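Local coordinates for BtGH115A (Bacteroides thetaiotaomicron, PDB 5BY3), which removes 4-O-methyl-alpha-glucuronic acid from decorated arabinogalactans, as a family GH115 alpha-glucuronidase with a TIM-barrel core, at residues A[175-180]-A[609-614]; A[180-185]-A[193-198]; A[370-375]-A[696-701]. All blocks are in the same frame, centred on the assembly; numbering follows the deposited sequence.

Interaction 1: A[175-180]-A[609-614]; sequences MPWSNK and GKWNRM
Trp177, on barrel helix 174-182, pushes its indole into a loop of two overlapping beta turns, type I from Gly609 to Asn612 and type II from Trp611 to Met614, which follows helix 587-603. A chi1 of 170° turns the indole away from its own backbone N and points its pyrrole edge at the first turn. NE1 donates to Lys610 O at 2.9 Å, nearly straight at 167°; the oxygen lies in the indole plane and receives the N-H on a lone pair. Asn612 O sits at the same edge, 3.3 Å from Trp177 CD1. The six-membered rings of Trp177 and Trp611 run side by side but are tilted by 31°, with Trp177 CZ2 and Trp611 CZ3 3.4 Å apart. Selenomethionine Met614 folds its CE over a face of the Trp177 six-membered ring, 4.2 Å from the centroid, a CH-pi contact; its side chain is about 7 Å from a bound nickel ion. Asp137 binds Trp611 NE1 and Lys610 NZ, the latter also hydrogen-bonded to Trp134 O. Replacing Trp177 by an alanine is likely to leave Lys610 O without this donor and a gap beside Trp611 and Met614. On the more exposed side the extended Arg613 crosses Lys180 at about a right angle, and Lys180 CB rests over a guanidinium face, 3.6 Å from Arg613 NH1.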
loop_
_atom_site.group_PDB
_atom_site.type_symbol
_atom_site.label_atom_id
_atom_site.label_comp_id
_atom_site.label_asym_id
_atom_site.label_seq_id
_atom_site.Cartn_x
_atom_site.Cartn_y
_atom_site.Cartn_z
HETATM N N MSE A 175 -15.476 -8.277 4.198
HETATM C CA MSE A 175 -16.920 -8.138 4.605
HETATM C C MSE A 175 -17.525 -9.505 4.990
HETATM O O MSE A 175 -17.904 -9.653 6.151
HETATM C CB MSE A 175 -17.810 -7.257 3.722
HETATM C CG MSE A 175 -19.156 -6.958 4.395
HETATM SE SE MSE A 175 -20.417 -8.471 4.124
HETATM C CE MSE A 175 -20.851 -8.378 2.215
ATOM N N PRO A 176 -17.576 -10.507 4.087
ATOM C CA PRO A 176 -18.177 -11.813 4.479
ATOM C C PRO A 176 -17.452 -12.492 5.628
ATOM O O PRO A 176 -18.091 -13.110 6.468
ATOM C CB PRO A 176 -18.106 -12.676 3.212
ATOM C CG PRO A 176 -17.152 -11.986 2.301
ATOM C CD PRO A 176 -17.072 -10.537 2.697
ATOM N N TRP A 177 -16.136 -12.352 5.690
ATOM C CA TRP A 177 -15.390 -12.911 6.808
ATOM C C TRP A 177 -15.861 -12.330 8.151
ATOM O O TRP A 177 -16.078 -13.066 9.111
ATOM C CB TRP A 177 -13.896 -12.701 6.603
ATOM C CG TRP A 177 -13.128 -13.025 7.801
ATOM C CD1 TRP A 177 -12.801 -14.286 8.256
ATOM C CD2 TRP A 177 -12.590 -12.092 8.749
ATOM N NE1 TRP A 177 -12.094 -14.173 9.431
ATOM C CE2 TRP A 177 -11.964 -12.845 9.765
ATOM C CE3 TRP A 177 -12.598 -10.689 8.847
ATOM C CZ2 TRP A 177 -11.323 -12.252 10.858
ATOM C CZ3 TRP A 177 -11.952 -10.085 9.968
ATOM C CH2 TRP A 177 -11.336 -10.872 10.952
ATOM N N SER A 178 -16.027 -11.013 8.213
ATOM C CA SER A 178 -16.505 -10.370 9.437
ATOM C C SER A 178 -17.959 -10.766 9.804
ATOM O O SER A 178 -18.205 -11.253 10.920
ATOM C CB SER A 178 -16.376 -8.851 9.331
ATOM O OG SER A 178 -16.771 -8.271 10.545
ATOM N N ASN A 179 -18.864 -10.562 8.835
ATOM C CA ASN A 179 -20.309 -10.814 8.880
ATOM C C ASN A 179 -20.774 -12.267 9.081
ATOM O O ASN A 179 -21.909 -12.500 9.464
ATOM C CB ASN A 179 -20.893 -10.299 7.556
ATOM C CG ASN A 179 -22.401 -10.161 7.573
ATOM O OD1 ASN A 179 -22.957 -9.361 8.316
ATOM N ND2 ASN A 179 -23.058 -10.906 6.722
ATOM N N LYS A 180 -19.917 -13.241 8.789
ATOM C CA LYS A 180 -20.286 -14.667 8.952
ATOM C C LYS A 180 -19.278 -15.490 9.778
ATOM O O LYS A 180 -19.690 -16.335 10.558
ATOM C CB LYS A 180 -20.585 -15.362 7.608
ATOM C CG LYS A 180 -21.198 -14.472 6.545
ATOM C CD LYS A 180 -22.671 -14.685 6.261
ATOM C CE LYS A 180 -22.820 -14.578 4.740
ATOM N NZ LYS A 180 -24.206 -14.497 4.216
ATOM N N GLY A 609 -11.166 -22.627 11.121
ATOM C CA GLY A 609 -11.573 -21.928 9.903
ATOM C C GLY A 609 -11.530 -20.487 10.393
ATOM O O GLY A 609 -12.497 -19.740 10.222
ATOM N N LYS A 610 -10.420 -20.105 11.051
ATOM C CA LYS A 610 -10.259 -18.729 11.521
ATOM C C LYS A 610 -10.470 -17.694 10.391
ATOM O O LYS A 610 -11.092 -16.667 10.625
ATOM C CB LYS A 610 -8.943 -18.535 12.241
ATOM C CG LYS A 610 -8.683 -17.117 12.721
ATOM C CD LYS A 610 -7.332 -17.075 13.386
ATOM C CE LYS A 610 -6.830 -15.646 13.492
ATOM N NZ LYS A 610 -5.826 -15.447 14.559
ATOM N N TRP A 611 -10.020 -18.005 9.180
ATOM C CA TRP A 611 -10.139 -17.095 8.053
ATOM C C TRP A 611 -11.062 -17.639 7.022
ATOM O O TRP A 611 -10.856 -17.413 5.839
ATOM C CB TRP A 611 -8.782 -16.820 7.402
ATOM C CG TRP A 611 -7.731 -16.389 8.392
ATOM C CD1 TRP A 611 -6.665 -17.120 8.805
ATOM C CD2 TRP A 611 -7.660 -15.142 9.091
ATOM N NE1 TRP A 611 -5.916 -16.416 9.692
ATOM C CE2 TRP A 611 -6.498 -15.187 9.889
ATOM C CE3 TRP A 611 -8.448 -13.983 9.099
ATOM C CZ2 TRP A 611 -6.106 -14.110 10.731
ATOM C CZ3 TRP A 611 -8.069 -12.908 9.931
ATOM C CH2 TRP A 611 -6.915 -12.989 10.737
ATOM N N ASN A 612 -12.082 -18.367 7.446
ATOM C CA ASN A 612 -13.060 -18.810 6.467
ATOM C C ASN A 612 -13.765 -17.617 5.777
ATOM O O ASN A 612 -14.178 -16.663 6.477
ATOM C CB ASN A 612 -14.059 -19.790 7.084
ATOM C CG ASN A 612 -14.954 -20.428 6.039
ATOM O OD1 ASN A 612 -14.541 -20.665 4.909
ATOM N ND2 ASN A 612 -16.204 -20.669 6.404
ATOM N N ARG A 613 -13.869 -17.680 4.429
ATOM C CA ARG A 613 -14.405 -16.586 3.569
ATOM C C ARG A 613 -13.479 -15.396 3.242
ATOM O O ARG A 613 -13.810 -14.595 2.356
ATOM C CB ARG A 613 -15.705 -15.990 4.135
ATOM C CG ARG A 613 -16.813 -16.986 4.384
ATOM C CD ARG A 613 -18.012 -16.300 5.004
ATOM N NE ARG A 613 -19.194 -17.101 4.696
ATOM C CZ ARG A 613 -19.625 -18.110 5.442
ATOM N NH1 ARG A 613 -18.986 -18.429 6.574
ATOM N NH2 ARG A 613 -20.705 -18.786 5.057
HETATM N N MSE A 614 -12.366 -15.240 3.964
HETATM C CA MSE A 614 -11.406 -14.162 3.707
HETATM C C MSE A 614 -10.777 -14.247 2.337
HETATM O O MSE A 614 -10.332 -13.234 1.820
HETATM C CB MSE A 614 -10.360 -14.230 4.806
HETATM C CG MSE A 614 -9.242 -13.188 4.774
HETATM SE SE MSE A 614 -9.783 -11.305 4.645
HETATM C CE MSE A 614 -9.525 -10.852 6.518
#

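Interaction 2: A[180-185]-A[193-198]; sequences KTYEPS and PRTNER
Glu183, the first residue to leave helical geometry after helix 174-182, plants its carboxylate against the first turn of helix 193-205, and this is the tight half of the contact. The side chain runs out extended, its chi1 of -166° carrying the carboxylate away from the Glu183 backbone N, and each oxygen finds its own donors. OE1 takes two bonds from Thr195: OG1 at 2.7 Å reaches its anti lone pair, while the backbone N at 2.8 Å comes from above the carboxylate plane. OE2 accepts from Arg194 N at 3.0 Å, again from above the plane. Pro193 has no N-H to give, but its CD lies 3.2 Å from OE2 of Glu183. The amides of the helix start thus face a carboxylate, a pairing probably favoured by the helix dipole. Thr195 OG1 is held from the other helix too, by Ser178 OG.

Tyr182, one residue earlier, reaches farther along helix 193-205. Its ring presents an edge to Thr195 OG1, and its hydroxyl accepts from Arg198 NE at 2.9 Å in an almost straight bond (172°). The hydroxyl lies in the guanidinium plane, which is turned 62° from the ring. Trp134 adds an edge-to-face contact to Tyr182 and a cation-pi contact to Arg198, whose NH1 pairs with Glu201.

The solvent side is looser. Arg194 brings its CB to 3.5 Å from Glu183 CD, but its bent chain then leads away to a salt bridge within its own helix, NE to Glu197 OE1. Both helices belong to the beta-alpha-beta crossover between adjacent parallel strands 162-166 and 210-212 of the TIM barrel.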
loop_
_atom_site.group_PDB
_atom_site.type_symbol
_atom_site.label_atom_id
_atom_site.label_comp_id
_atom_site.label_asym_id
_atom_site.label_seq_id
_atom_site.Cartn_x
_atom_site.Cartn_y
_atom_site.Cartn_z
ATOM N N LYS A 180 -19.917 -13.241 8.789
ATOM C CA LYS A 180 -20.286 -14.667 8.952
ATOM C C LYS A 180 -19.278 -15.490 9.778
ATOM O O LYS A 180 -19.690 -16.335 10.558
ATOM C CB LYS A 180 -20.585 -15.362 7.608
ATOM C CG LYS A 180 -21.198 -14.472 6.545
ATOM C CD LYS A 180 -22.671 -14.685 6.261
ATOM C CE LYS A 180 -22.820 -14.578 4.740
ATOM N NZ LYS A 180 -24.206 -14.497 4.216
ATOM N N THR A 181 -17.979 -15.218 9.645
ATOM C CA THR A 181 -16.991 -16.016 10.341
ATOM C C THR A 181 -16.513 -15.472 11.681
ATOM O O THR A 181 -16.542 -16.194 12.677
ATOM C CB THR A 181 -15.797 -16.304 9.463
ATOM O OG1 THR A 181 -16.254 -16.751 8.180
ATOM C CG2 THR A 181 -14.949 -17.374 10.123
ATOM N N TYR A 182 -16.096 -14.208 11.727
ATOM C CA TYR A 182 -15.523 -13.667 12.956
ATOM C C TYR A 182 -16.494 -13.008 13.917
ATOM O O TYR A 182 -16.395 -13.209 15.125
ATOM C CB TYR A 182 -14.352 -12.730 12.658
ATOM C CG TYR A 182 -13.695 -12.248 13.921
ATOM C CD1 TYR A 182 -13.009 -13.131 14.744
ATOM C CD2 TYR A 182 -13.821 -10.921 14.323
ATOM C CE1 TYR A 182 -12.431 -12.697 15.933
ATOM C CE2 TYR A 182 -13.250 -10.470 15.502
ATOM C CZ TYR A 182 -12.552 -11.364 16.298
ATOM O OH TYR A 182 -11.978 -10.927 17.453
ATOM N N GLU A 183 -17.395 -12.179 13.396
ATOM C CA GLU A 183 -18.394 -11.515 14.236
ATOM C C GLU A 183 -19.752 -11.705 13.557
ATOM O O GLU A 183 -20.254 -10.760 12.912
ATOM C CB GLU A 183 -18.050 -10.046 14.341
ATOM C CG GLU A 183 -18.765 -9.262 15.428
ATOM C CD GLU A 183 -18.428 -7.789 15.353
ATOM O OE1 GLU A 183 -17.585 -7.420 14.498
ATOM O OE2 GLU A 183 -18.990 -7.001 16.145
ATOM N N PRO A 184 -20.323 -12.939 13.650
ATOM C CA PRO A 184 -21.511 -13.299 12.850
ATOM C C PRO A 184 -22.681 -12.369 13.189
ATOM O O PRO A 184 -23.006 -12.163 14.353
ATOM C CB PRO A 184 -21.799 -14.746 13.282
ATOM C CG PRO A 184 -20.510 -15.244 13.874
ATOM C CD PRO A 184 -19.921 -14.051 14.546
ATOM N N SER A 185 -23.245 -11.734 12.185
ATOM C CA SER A 185 -24.290 -10.773 12.444
ATOM C C SER A 185 -25.452 -11.028 11.505
ATOM O O SER A 185 -25.288 -11.586 10.420
ATOM C CB SER A 185 -23.758 -9.336 12.344
ATOM O OG SER A 185 -24.823 -8.404 12.387
ATOM N N PRO A 193 -18.461 -3.934 15.852
ATOM C CA PRO A 193 -17.460 -3.426 16.786
ATOM C C PRO A 193 -16.289 -4.385 17.006
ATOM O O PRO A 193 -15.135 -3.937 17.025
ATOM C CB PRO A 193 -18.262 -3.176 18.098
ATOM C CG PRO A 193 -19.559 -3.942 17.938
ATOM C CD PRO A 193 -19.821 -3.973 16.447
ATOM N N ARG A 194 -16.573 -5.669 17.189
ATOM C CA ARG A 194 -15.524 -6.661 17.501
ATOM C C ARG A 194 -14.496 -6.779 16.356
ATOM O O ARG A 194 -13.290 -6.730 16.588
ATOM C CB ARG A 194 -16.132 -8.020 17.943
ATOM C CG ARG A 194 -15.906 -8.407 19.412
ATOM C CD ARG A 194 -16.879 -7.762 20.383
ATOM N NE ARG A 194 -16.513 -6.376 20.710
ATOM C CZ ARG A 194 -17.364 -5.415 21.097
ATOM N NH1 ARG A 194 -18.669 -5.668 21.217
ATOM N NH2 ARG A 194 -16.912 -4.182 21.345
ATOM N N THR A 195 -14.961 -6.843 15.114
ATOM C CA THR A 195 -14.044 -6.776 13.967
ATOM C C THR A 195 -13.170 -5.492 13.965
ATOM O O THR A 195 -11.944 -5.565 13.773
ATOM C CB THR A 195 -14.805 -6.938 12.668
ATOM O OG1 THR A 195 -15.664 -8.084 12.789
ATOM C CG2 THR A 195 -13.850 -7.090 11.488
ATOM N N ASN A 196 -13.780 -4.344 14.237
ATOM C CA ASN A 196 -13.038 -3.079 14.246
ATOM C C ASN A 196 -11.970 -2.977 15.347
ATOM O O ASN A 196 -10.848 -2.522 15.082
ATOM C CB ASN A 196 -13.992 -1.876 14.198
ATOM C CG ASN A 196 -14.525 -1.626 12.795
ATOM O OD1 ASN A 196 -13.836 -1.033 11.948
ATOM N ND2 ASN A 196 -15.738 -2.115 12.518
ATOM N N GLU A 197 -12.285 -3.461 16.555
ATOM C CA GLU A 197 -11.271 -3.571 17.599
ATOM C C GLU A 197 -10.047 -4.375 17.130
ATOM O O GLU A 197 -8.901 -3.990 17.419
ATOM C CB GLU A 197 -11.865 -4.136 18.879
ATOM C CG GLU A 197 -12.928 -3.228 19.485
ATOM C CD GLU A 197 -13.679 -3.867 20.647
ATOM O OE1 GLU A 197 -14.079 -5.058 20.527
ATOM O OE2 GLU A 197 -13.889 -3.162 21.666
ATOM N N ARG A 198 -10.291 -5.472 16.397
ATOM C CA ARG A 198 -9.221 -6.244 15.782
ATOM C C ARG A 198 -8.378 -5.452 14.767
ATOM O O ARG A 198 -7.151 -5.529 14.818
ATOM C CB ARG A 198 -9.749 -7.527 15.137
ATOM C CG ARG A 198 -9.998 -8.659 16.127
ATOM C CD ARG A 198 -8.777 -9.090 16.938
ATOM N NE ARG A 198 -9.170 -10.203 17.803
ATOM C CZ ARG A 198 -8.421 -10.828 18.716
ATOM N NH1 ARG A 198 -7.149 -10.492 18.986
ATOM N NH2 ARG A 198 -8.989 -11.826 19.382
#

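Interaction 3: A[370-375]-A[696-701]; sequences YGYIRH and LLPNHP
Tyr372 and His700 both hold CG anti to their own carbonyl carbon (chi1 -58° and -63°), which sends each ring across to the opposite loop. Arg374 CG lies over a face of the imidazole, and the bend at chi2 brings its NH1 within 3.3 Å of His700 CE1, with His700 NE2 over a face of the guanidinium and the planes 40° apart. The phenol of Tyr372 lies along the inverse gamma turn centred on Pro698. Pro698 O stands over one face, Leu697 CD1 sits at the ring edge, and Pro698 CG packs 3.6 Å from CZ of Tyr372. Asn699 CA approaches Tyr372 CD1 at 3.6 Å. The His700 imidazole turns its edge to the backbone, with CD2 3.4 Å from Tyr372 O. The contact joins the loop after barrel strand 362-366 to the loop after strand 689-696 of the C-terminal beta region. Between the two segments it is shape packing without hydrogen bonds. Its polar ends are held by residues outside them: Tyr372 OH by Asn739, His700 NE2 by Asp368, whose other oxygen accepts from Tyr372 N. Asp368 therefore links both loops, fixing the His700 ring to the 370-375 backbone.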
loop_
_atom_site.group_PDB
_atom_site.type_symbol
_atom_site.label_atom_id
_atom_site.label_comp_id
_atom_site.label_asym_id
_atom_site.label_seq_id
_atom_site.Cartn_x
_atom_site.Cartn_y
_atom_site.Cartn_z
ATOM N N TYR A 370 -2.267 2.169 -9.689
ATOM C CA TYR A 370 -1.264 1.130 -9.889
ATOM C C TYR A 370 0.070 1.519 -9.265
ATOM O O TYR A 370 1.140 1.035 -9.677
ATOM C CB TYR A 370 -1.202 0.718 -11.354
ATOM C CG TYR A 370 -2.544 0.187 -11.890
ATOM C CD1 TYR A 370 -3.631 1.035 -12.106
ATOM C CD2 TYR A 370 -2.731 -1.187 -12.166
ATOM C CE1 TYR A 370 -4.846 0.540 -12.574
ATOM C CE2 TYR A 370 -3.955 -1.694 -12.638
ATOM C CZ TYR A 370 -4.998 -0.834 -12.834
ATOM O OH TYR A 370 -6.193 -1.312 -13.280
ATOM N N GLY A 371 0.005 2.351 -8.221
ATOM C CA GLY A 371 1.178 2.672 -7.404
ATOM C C GLY A 371 2.139 3.702 -7.999
ATOM O O GLY A 371 3.304 3.817 -7.555
ATOM N N TYR A 372 1.658 4.439 -9.011
ATOM C CA TYR A 372 2.363 5.611 -9.557
ATOM C C TYR A 372 1.677 6.918 -9.211
ATOM O O TYR A 372 0.595 7.242 -9.739
ATOM C CB TYR A 372 2.522 5.497 -11.068
ATOM C CG TYR A 372 3.269 4.248 -11.481
ATOM C CD1 TYR A 372 4.673 4.162 -11.353
ATOM C CD2 TYR A 372 2.569 3.121 -11.967
ATOM C CE1 TYR A 372 5.370 3.011 -11.747
ATOM C CE2 TYR A 372 3.253 1.973 -12.336
ATOM C CZ TYR A 372 4.639 1.918 -12.225
ATOM O OH TYR A 372 5.276 0.775 -12.641
ATOM N N ILE A 373 2.306 7.660 -8.306
ATOM C CA ILE A 373 1.782 8.967 -7.822
ATOM C C ILE A 373 1.580 9.975 -8.968
ATOM O O ILE A 373 2.530 10.263 -9.715
ATOM C CB ILE A 373 2.669 9.519 -6.678
ATOM C CG1 ILE A 373 2.569 8.553 -5.499
ATOM C CG2 ILE A 373 2.219 10.912 -6.243
ATOM C CD1 ILE A 373 3.557 8.775 -4.365
ATOM N N ARG A 374 0.351 10.494 -9.117
ATOM C CA ARG A 374 0.045 11.427 -10.238
ATOM C C ARG A 374 0.628 12.855 -10.029
ATOM O O ARG A 374 1.056 13.505 -10.982
ATOM C CB ARG A 374 -1.449 11.477 -10.574
ATOM C CG ARG A 374 -2.034 10.188 -11.167
ATOM C CD ARG A 374 -3.128 10.556 -12.164
ATOM N NE ARG A 374 -3.704 9.424 -12.870
ATOM C CZ ARG A 374 -3.377 9.049 -14.097
ATOM N NH1 ARG A 374 -2.442 9.714 -14.798
ATOM N NH2 ARG A 374 -3.980 8.002 -14.633
ATOM N N HIS A 375 0.666 13.335 -8.786
ATOM C CA HIS A 375 1.098 14.709 -8.577
ATOM C C HIS A 375 1.924 14.903 -7.332
ATOM O O HIS A 375 1.537 14.472 -6.233
ATOM C CB HIS A 375 -0.093 15.691 -8.598
ATOM C CG HIS A 375 0.317 17.120 -8.452
ATOM N ND1 HIS A 375 0.593 17.924 -9.535
ATOM C CD2 HIS A 375 0.550 17.874 -7.349
ATOM C CE1 HIS A 375 0.958 19.119 -9.105
ATOM N NE2 HIS A 375 0.952 19.111 -7.783
ATOM N N LEU A 696 11.242 1.936 -19.762
ATOM C CA LEU A 696 11.370 2.817 -18.618
ATOM C C LEU A 696 10.260 2.526 -17.631
ATOM O O LEU A 696 9.251 1.912 -17.969
ATOM C CB LEU A 696 11.321 4.295 -19.025
ATOM C CG LEU A 696 12.222 4.782 -20.156
ATOM C CD1 LEU A 696 11.375 5.024 -21.409
ATOM C CD2 LEU A 696 12.921 6.048 -19.688
ATOM N N LEU A 697 10.457 2.970 -16.396
ATOM C CA LEU A 697 9.410 2.873 -15.391
ATOM C C LEU A 697 8.303 3.798 -15.874
ATOM O O LEU A 697 8.602 4.968 -16.192
ATOM C CB LEU A 697 9.930 3.310 -14.013
ATOM C CG LEU A 697 9.029 3.000 -12.812
ATOM C CD1 LEU A 697 8.930 1.499 -12.595
ATOM C CD2 LEU A 697 9.502 3.739 -11.548
ATOM N N PRO A 698 7.047 3.285 -15.979
ATOM C CA PRO A 698 5.953 4.150 -16.423
ATOM C C PRO A 698 5.473 5.111 -15.303
ATOM O O PRO A 698 4.265 5.303 -15.110
ATOM C CB PRO A 698 4.864 3.159 -16.790
ATOM C CG PRO A 698 5.052 2.033 -15.793
ATOM C CD PRO A 698 6.536 1.989 -15.477
ATOM N N ASN A 699 6.402 5.764 -14.601
ATOM C CA ASN A 699 5.969 6.707 -13.582
ATOM C C ASN A 699 5.504 8.053 -14.236
ATOM O O ASN A 699 5.550 8.207 -15.489
ATOM C CB ASN A 699 7.034 6.885 -12.507
ATOM C CG ASN A 699 8.248 7.605 -13.021
ATOM O OD1 ASN A 699 8.281 8.819 -13.017
ATOM N ND2 ASN A 699 9.237 6.867 -13.489
ATOM N N HIS A 700 5.043 8.985 -13.390
ATOM C CA HIS A 700 4.456 10.250 -13.841
ATOM C C HIS A 700 5.419 11.412 -13.513
ATOM O O HIS A 700 6.206 11.311 -12.547
ATOM C CB HIS A 700 3.093 10.474 -13.162
ATOM C CG HIS A 700 2.050 9.441 -13.499
ATOM N ND1 HIS A 700 1.431 9.378 -14.729
ATOM C CD2 HIS A 700 1.488 8.459 -12.751
ATOM C CE1 HIS A 700 0.556 8.391 -14.739
ATOM N NE2 HIS A 700 0.580 7.808 -13.556
ATOM N N PRO A 701 5.349 12.533 -14.283
ATOM C CA PRO A 701 6.286 13.687 -14.075
ATOM C C PRO A 701 6.409 14.147 -12.622
ATOM O O PRO A 701 5.412 14.156 -11.886
ATOM C CB PRO A 701 5.669 14.814 -14.936
ATOM C CG PRO A 701 4.862 14.096 -15.976
ATOM C CD PRO A 701 4.323 12.847 -15.306
#

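How the interactions relate
From the N terminus, the chain leaves barrel strand 162-166, forms helix 174-182 and soon turns back, so interaction 2 closes a short loop between successive helices. It is nested in the long loop that interaction 1 closes between the same helix and the segment after helix 587-603. The two share Lys180, have centres about 9 Å apart and touch through Ser178 OG with Thr195 OG1 and Thr181 OG1 with Asn612 O. Interaction 3 opens at 370-375, inside the loop of interaction 1, and closes beyond it at 696-701. Those two therefore cross, about 35 Å apart between centres on opposite sides of the chain's centre, tying both later regions to the barrel. Interactions 2 and 3 follow in series.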